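Local coordinates for protein triphenylmethane reductase (Citrobacter sp., PDB 2VRB) that reduces triphenylmethane dyes, probably with NADPH as hydride donor, as an SDR-family enzyme with a Rossmann-type nucleotide-binding domain, at residues A[2-7]-A[30-35]; A[112-117]-A[257-262]. All blocks are in the same frame, centred on the assembly; numbering follows the deposited sequence.

Contact 1: A[2-7]-A[30-35]. With NAP (NADP nicotinamide-adenine-dinucleotide phosphate), chain B.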
loop_
_atom_site.group_PDB
_atom_site.type_symbol
_atom_site.label_atom_id
_atom_site.label_comp_id
_atom_site.label_asym_id
_atom_site.label_seq_id
_atom_site.Cartn_x
_atom_site.Cartn_y
_atom_site.Cartn_z
ATOM N N SER A 2 -13.882 4.612 24.296
ATOM C CA SER A 2 -12.401 4.527 24.512
ATOM C C SER A 2 -11.622 4.918 23.269
ATOM O O SER A 2 -11.645 4.198 22.274
ATOM C CB SER A 2 -11.981 3.112 24.900
ATOM O OG SER A 2 -10.565 2.988 24.801
ATOM N N ILE A 3 -10.906 6.029 23.353
ATOM C CA ILE A 3 -10.215 6.607 22.193
ATOM C C ILE A 3 -8.698 6.629 22.435
ATOM O O ILE A 3 -8.224 7.258 23.388
ATOM C CB ILE A 3 -10.752 8.027 21.870
ATOM C CG1 ILE A 3 -12.241 7.964 21.526
ATOM C CG2 ILE A 3 -9.994 8.623 20.668
ATOM C CD1 ILE A 3 -13.054 9.179 21.942
ATOM N N ALA A 4 -7.946 5.929 21.585
ATOM C CA ALA A 4 -6.495 5.870 21.707
ATOM C C ALA A 4 -5.831 6.654 20.595
ATOM O O ALA A 4 -6.313 6.667 19.486
ATOM C CB ALA A 4 -6.016 4.442 21.699
ATOM N N VAL A 5 -4.688 7.263 20.899
ATOM C CA VAL A 5 -4.038 8.181 20.007
ATOM C C VAL A 5 -2.575 7.794 20.030
ATOM O O VAL A 5 -1.961 7.847 21.078
ATOM C CB VAL A 5 -4.184 9.625 20.565
ATOM C CG1 VAL A 5 -3.341 10.613 19.732
ATOM C CG2 VAL A 5 -5.634 10.034 20.556
ATOM N N THR A 6 -2.007 7.391 18.911
ATOM C CA THR A 6 -0.577 7.082 18.871
ATOM C C THR A 6 0.174 8.380 18.640
ATOM O O THR A 6 -0.452 9.404 18.342
ATOM C CB THR A 6 -0.245 6.078 17.775
ATOM O OG1 THR A 6 -0.407 6.698 16.498
ATOM C CG2 THR A 6 -1.134 4.833 17.882
ATOM N N GLY A 7 1.502 8.378 18.771
ATOM C CA GLY A 7 2.217 9.638 18.565
ATOM C C GLY A 7 1.788 10.726 19.533
ATOM O O GLY A 7 1.936 11.945 19.262
ATOM N N ILE A 30 -6.674 7.232 25.795
ATOM C CA ILE A 30 -5.467 6.481 26.030
ATOM C C ILE A 30 -4.385 7.101 25.152
ATOM O O ILE A 30 -4.581 7.261 23.939
ATOM C CB ILE A 30 -5.677 4.979 25.674
ATOM C CG1 ILE A 30 -6.759 4.347 26.571
ATOM C CG2 ILE A 30 -4.381 4.175 25.800
ATOM C CD1 ILE A 30 -7.379 3.114 25.961
ATOM N N ALA A 31 -3.274 7.506 25.762
ATOM C CA ALA A 31 -2.119 7.975 25.022
ATOM C C ALA A 31 -1.194 6.808 24.787
ATOM O O ALA A 31 -0.759 6.176 25.733
ATOM C CB ALA A 31 -1.385 9.109 25.781
ATOM N N ILE A 32 -0.892 6.518 23.520
ATOM C CA ILE A 32 0.036 5.434 23.211
ATOM C C ILE A 32 1.295 6.075 22.722
ATOM O O ILE A 32 1.294 6.929 21.835
ATOM C CB ILE A 32 -0.531 4.438 22.179
ATOM C CG1 ILE A 32 -1.750 3.721 22.781
ATOM C CG2 ILE A 32 0.545 3.434 21.736
ATOM C CD1 ILE A 32 -2.766 3.298 21.747
ATOM N N VAL A 33 2.392 5.648 23.289
ATOM C CA VAL A 33 3.545 6.482 23.326
ATOM C C VAL A 33 4.772 5.567 23.333
ATOM O O VAL A 33 4.732 4.462 23.897
ATOM C CB VAL A 33 3.431 7.354 24.648
ATOM C CG1 VAL A 33 4.677 7.370 25.467
ATOM C CG2 VAL A 33 2.876 8.705 24.385
ATOM N N ARG A 34 5.851 6.028 22.710
ATOM C CA ARG A 34 7.093 5.277 22.701
ATOM C C ARG A 34 7.841 5.444 24.042
ATOM O O ARG A 34 8.285 4.455 24.645
ATOM C CB ARG A 34 7.945 5.720 21.491
ATOM C CG ARG A 34 9.395 5.229 21.525
ATOM C CD ARG A 34 10.045 5.363 20.172
ATOM N NE ARG A 34 10.183 6.750 19.748
ATOM C CZ ARG A 34 11.048 7.150 18.820
ATOM N NH1 ARG A 34 11.847 6.254 18.247
ATOM N NH2 ARG A 34 11.112 8.430 18.459
ATOM N N ASN A 35 7.935 6.683 24.521
ATOM C CA ASN A 35 8.668 7.026 25.726
ATOM C C ASN A 35 7.690 7.441 26.828
ATOM O O ASN A 35 7.105 8.530 26.812
ATOM C CB ASN A 35 9.716 8.119 25.409
ATOM C CG ASN A 35 10.487 8.617 26.642
ATOM O OD1 ASN A 35 10.230 8.224 27.789
ATOM N ND2 ASN A 35 11.444 9.509 26.398
HETATM P PA NAP B . 6.316 14.824 15.467
HETATM O O1A NAP B . 7.688 14.480 14.975
HETATM O O2A NAP B . 6.141 15.952 16.432
HETATM O O5B NAP B . 5.724 13.481 16.128
HETATM C C5B NAP B . 6.086 12.172 15.736
HETATM C C4B NAP B . 5.547 11.259 16.842
HETATM O O4B NAP B . 5.696 9.903 16.478
HETATM C C3B NAP B . 6.304 11.466 18.165
HETATM O O3B NAP B . 5.363 11.419 19.217
HETATM C C2B NAP B . 7.234 10.282 18.260
HETATM O O2B NAP B . 7.525 9.838 19.572
HETATM C C1B NAP B . 6.384 9.248 17.538
HETATM N N9A NAP B . 7.246 8.132 17.144
HETATM C C8A NAP B . 8.435 8.147 16.478
HETATM N N7A NAP B . 8.866 6.866 16.370
HETATM C C5A NAP B . 7.965 6.053 16.983
HETATM C C6A NAP B . 7.912 4.670 17.195
HETATM N N6A NAP B . 8.878 3.855 16.745
HETATM N N1A NAP B . 6.816 4.170 17.872
HETATM C C2A NAP B . 5.810 4.976 18.365
HETATM N N3A NAP B . 5.879 6.337 18.159
HETATM C C4A NAP B . 6.939 6.845 17.472
HETATM O O3 NAP B . 5.317 15.047 14.217
HETATM P PN NAP B . 3.908 15.823 14.165
HETATM O O1N NAP B . 3.061 15.544 15.343
HETATM O O2N NAP B . 4.242 17.269 13.880
HETATM O O5D NAP B . 3.180 15.103 12.884
HETATM C C5D NAP B . 2.632 13.807 13.044
HETATM C C4D NAP B . 2.980 12.823 11.918
HETATM O O4D NAP B . 2.602 13.398 10.686
HETATM C C3D NAP B . 4.466 12.495 11.802
HETATM O O3D NAP B . 4.773 11.267 12.434
HETATM C C2D NAP B . 4.748 12.481 10.306
HETATM O O2D NAP B . 4.632 11.209 9.684
HETATM C C1D NAP B . 3.632 13.317 9.715
HETATM N N1N NAP B . 4.111 14.661 9.317
HETATM C C2N NAP B . 3.308 15.412 8.571
HETATM C C3N NAP B . 3.616 16.658 8.084
HETATM C C7N NAP B . 2.748 17.452 7.278
HETATM O O7N NAP B . 3.316 18.713 6.885
HETATM N N7N NAP B . 1.522 16.952 6.942
HETATM C C4N NAP B . 4.915 17.147 8.443
HETATM C C5N NAP B . 5.739 16.392 9.214
HETATM C C6N NAP B . 5.303 15.121 9.639
HETATM P P2B NAP B . 8.679 10.554 20.494
HETATM O O1X NAP B . 8.146 11.895 20.986
HETATM O O2X NAP B . 9.960 10.717 19.693
HETATM O O3X NAP B . 8.912 9.642 21.691
HETATM O O HOH W 1 3.153 5.909 19.596
#
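The guanidinium of Arg34 lies against the adenine of the bound NADP: N7A sits 3.3 Å above the guanidinium plane, over its centre. At the edge, in plane, is the phosphorus P2B of the 2'-phosphate, and there Arg34 NH2 donates to O2X at 2.8 Å. One side chain thus holds both the base and the phosphate that distinguishes NADP from NAD. With CG anti to the backbone N (chi1 168°) the chain runs along the adenine, and the bend at chi3 (65°) brings the guanidinium back over the imidazole part of the base. Arg34 follows directly on strand 29-33, which pairs in parallel with strand 3-5; with helix 11-21 between them they form the first beta-alpha-beta unit of the Rossmann fold. Three backbone bonds join the strands: Ile30 N to Ile3 O, Val5 N to Ile30 O at 3.0 Å, and Ile32 N to Val5 O. Ala4 and Ile30 put their side chains on one face of the sheet, while Val5 and Ala31 lie on the other, towards helix 11-21. The Ile32 methyl CD1 presses on Ala4 CB at only 3.4 Å, tighter than usual, and near the chain start Ile30 CD1 touches Ser2 OG. Next to these bonds a water links the two chain segments, accepting from Gly7 N at 3.1 Å and donating to Ile32 O. Gly7 O receives a weak bond from the ribose O3B. Thr6 OG1 bonds to Ile73 N, just past the neighbouring strand 69-72, and to Tyr54 OH.

Contact 2: A[112-117]-A[257-262]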
loop_
_atom_site.group_PDB
_atom_site.type_symbol
_atom_site.label_atom_id
_atom_site.label_comp_id
_atom_site.label_asym_id
_atom_site.label_seq_id
_atom_site.Cartn_x
_atom_site.Cartn_y
_atom_site.Cartn_z
ATOM N N GLU A 112 -1.674 11.797 -6.620
ATOM C CA GLU A 112 -1.111 12.784 -7.572
ATOM C C GLU A 112 0.193 13.357 -7.055
ATOM O O GLU A 112 0.787 14.263 -7.694
ATOM C CB GLU A 112 -2.100 13.965 -7.799
ATOM C CG GLU A 112 -3.342 13.599 -8.666
ATOM C CD GLU A 112 -4.440 12.926 -7.875
ATOM O OE1 GLU A 112 -4.693 13.315 -6.711
ATOM O OE2 GLU A 112 -5.084 12.003 -8.413
ATOM N N SER A 113 0.663 12.852 -5.918
ATOM C CA SER A 113 1.903 13.387 -5.366
ATOM C C SER A 113 3.129 12.885 -6.113
ATOM O O SER A 113 3.113 11.784 -6.699
ATOM C CB SER A 113 1.997 13.110 -3.875
ATOM O OG SER A 113 3.268 13.469 -3.356
ATOM N N ILE A 114 4.163 13.747 -6.153
ATOM C CA ILE A 114 5.520 13.382 -6.576
ATOM C C ILE A 114 6.514 13.310 -5.409
ATOM O O ILE A 114 7.721 13.233 -5.621
ATOM C CB ILE A 114 6.051 14.311 -7.695
ATOM C CG1 ILE A 114 6.329 15.747 -7.182
ATOM C CG2 ILE A 114 5.032 14.331 -8.870
ATOM C CD1 ILE A 114 7.252 16.565 -8.116
ATOM N N ILE A 115 6.003 13.286 -4.176
ATOM C CA ILE A 115 6.830 13.119 -2.990
ATOM C C ILE A 115 6.791 11.633 -2.535
ATOM O O ILE A 115 5.718 11.077 -2.353
ATOM C CB ILE A 115 6.264 14.033 -1.871
ATOM C CG1 ILE A 115 6.396 15.500 -2.266
ATOM C CG2 ILE A 115 6.917 13.780 -0.503
ATOM C CD1 ILE A 115 7.818 16.015 -2.258
ATOM N N PRO A 116 7.956 10.982 -2.310
ATOM C CA PRO A 116 7.866 9.510 -2.052
ATOM C C PRO A 116 7.103 9.148 -0.776
ATOM O O PRO A 116 6.555 8.062 -0.652
ATOM C CB PRO A 116 9.333 9.090 -1.923
ATOM C CG PRO A 116 10.124 10.197 -2.594
ATOM C CD PRO A 116 9.356 11.458 -2.273
ATOM N N LEU A 117 7.042 10.069 0.181
ATOM C CA LEU A 117 6.268 9.796 1.359
ATOM C C LEU A 117 4.781 9.555 1.019
ATOM O O LEU A 117 4.073 8.918 1.806
ATOM C CB LEU A 117 6.429 10.928 2.393
ATOM C CG LEU A 117 5.681 10.828 3.713
ATOM C CD1 LEU A 117 5.957 9.519 4.522
ATOM C CD2 LEU A 117 5.964 12.078 4.565
ATOM N N LYS A 257 5.927 22.593 -8.589
ATOM C CA LYS A 257 5.300 21.826 -9.658
ATOM C C LYS A 257 3.819 21.519 -9.370
ATOM O O LYS A 257 3.250 20.658 -10.023
ATOM C CB LYS A 257 6.065 20.520 -9.875
ATOM C CG LYS A 257 7.464 20.728 -10.472
ATOM C CD LYS A 257 8.313 19.505 -10.287
ATOM C CE LYS A 257 9.669 19.711 -10.913
ATOM N NZ LYS A 257 10.608 18.725 -10.292
ATOM N N GLY A 258 3.207 22.231 -8.424
ATOM C CA GLY A 258 1.765 22.148 -8.235
ATOM C C GLY A 258 1.330 21.087 -7.234
ATOM O O GLY A 258 0.136 20.805 -7.115
ATOM N N GLU A 259 2.292 20.522 -6.505
ATOM C CA GLU A 259 2.024 19.484 -5.477
ATOM C C GLU A 259 1.012 19.907 -4.444
ATOM O O GLU A 259 0.246 19.069 -3.926
ATOM C CB GLU A 259 3.289 19.158 -4.713
ATOM C CG GLU A 259 3.122 18.272 -3.424
ATOM C CD GLU A 259 3.214 16.777 -3.715
ATOM O OE1 GLU A 259 3.484 16.404 -4.881
ATOM O OE2 GLU A 259 3.032 15.982 -2.751
ATOM N N ALA A 260 0.996 21.187 -4.103
ATOM C CA ALA A 260 0.087 21.574 -3.023
ATOM C C ALA A 260 -1.021 22.509 -3.519
ATOM O O ALA A 260 -1.463 23.362 -2.786
ATOM C CB ALA A 260 0.902 22.216 -1.896
ATOM N N SER A 261 -1.456 22.374 -4.772
ATOM C CA SER A 261 -2.228 23.460 -5.382
ATOM C C SER A 261 -3.721 23.123 -5.429
ATOM O O SER A 261 -4.547 23.981 -5.790
ATOM C CB SER A 261 -1.712 23.756 -6.793
ATOM O OG SER A 261 -1.918 22.615 -7.637
ATOM N N LYS A 262 -4.090 21.893 -5.060
ATOM C CA LYS A 262 -5.492 21.495 -5.155
ATOM C C LYS A 262 -6.194 21.723 -3.825
ATOM O O LYS A 262 -5.571 21.560 -2.795
ATOM C CB LYS A 262 -5.607 20.035 -5.490
ATOM C CG LYS A 262 -5.184 19.682 -6.916
ATOM C CD LYS A 262 -5.728 18.275 -7.242
ATOM C CE LYS A 262 -4.682 17.164 -7.051
ATOM N NZ LYS A 262 -5.230 15.794 -7.502
HETATM O O HOH W 2 2.219 16.699 -7.458
#
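Ser113 and Glu259 meet where an ST turn in 112-117 faces the Schellman motif that ends helix 242-256, with Gly258 at its C-prime position. The tight part is built round the Glu259 carboxylate. Both of its oxygens use the syn lone pair: OE2 takes the hydroxyl of Ser113 OG at 2.6 Å, while OE1 takes the backbone Ile114 N at 3.0 Å in a nearly straight bond (165°). Ser113 OG meanwhile accepts from Ile115 N at 2.9 Å, closing the ST turn and fixing the hydroxyl. Tyr107 OH adds a further bond to OE2, giving that oxygen two hydroxyl partners; the two syn bonds fix the rotation of the carboxylate, and Ile115 CG1 packs against it 3.4 Å from OE2. The bend of Glu259 at chi2 (89°) swings its carboxylate to the Ser113 hydroxyl and the Ile114 amide.

The outer side is looser. A water donates to both Glu112 O and Glu259 OE1. The Ile114 and Lys257 side chains cross at about a right angle, a single apolar touch between Ile114 CD1 and Lys257 CD, beside a lysine NZ that pairs with Asp253. At the opposite end Lys262 reaches across to exposed Glu112 in a salt bridge: Lys262 NZ, 2.7 Å from Glu112 OE1, approaches from above the carboxylate plane, 59° out of it.

From the N terminus, the chain runs up strand 3-5, through helix 11-21 and back to strand 29-33, where contact 1 closes a short loop with 22 residues between its segments. Contact 2 opens only later, after strand 101-107, and closes a far longer one: 139 residues pass before 257-262, taking in the last two strands of the seven-stranded sheet. The two are in series, neither nested nor crossed. Contact 1 joins neighbouring strands within the sheet; contact 2 ties the loop before helix 117-131 to the loop that follows helix 242-256. Their centres lie about 30 Å apart on opposite sides of the chain's centre, and they do not touch.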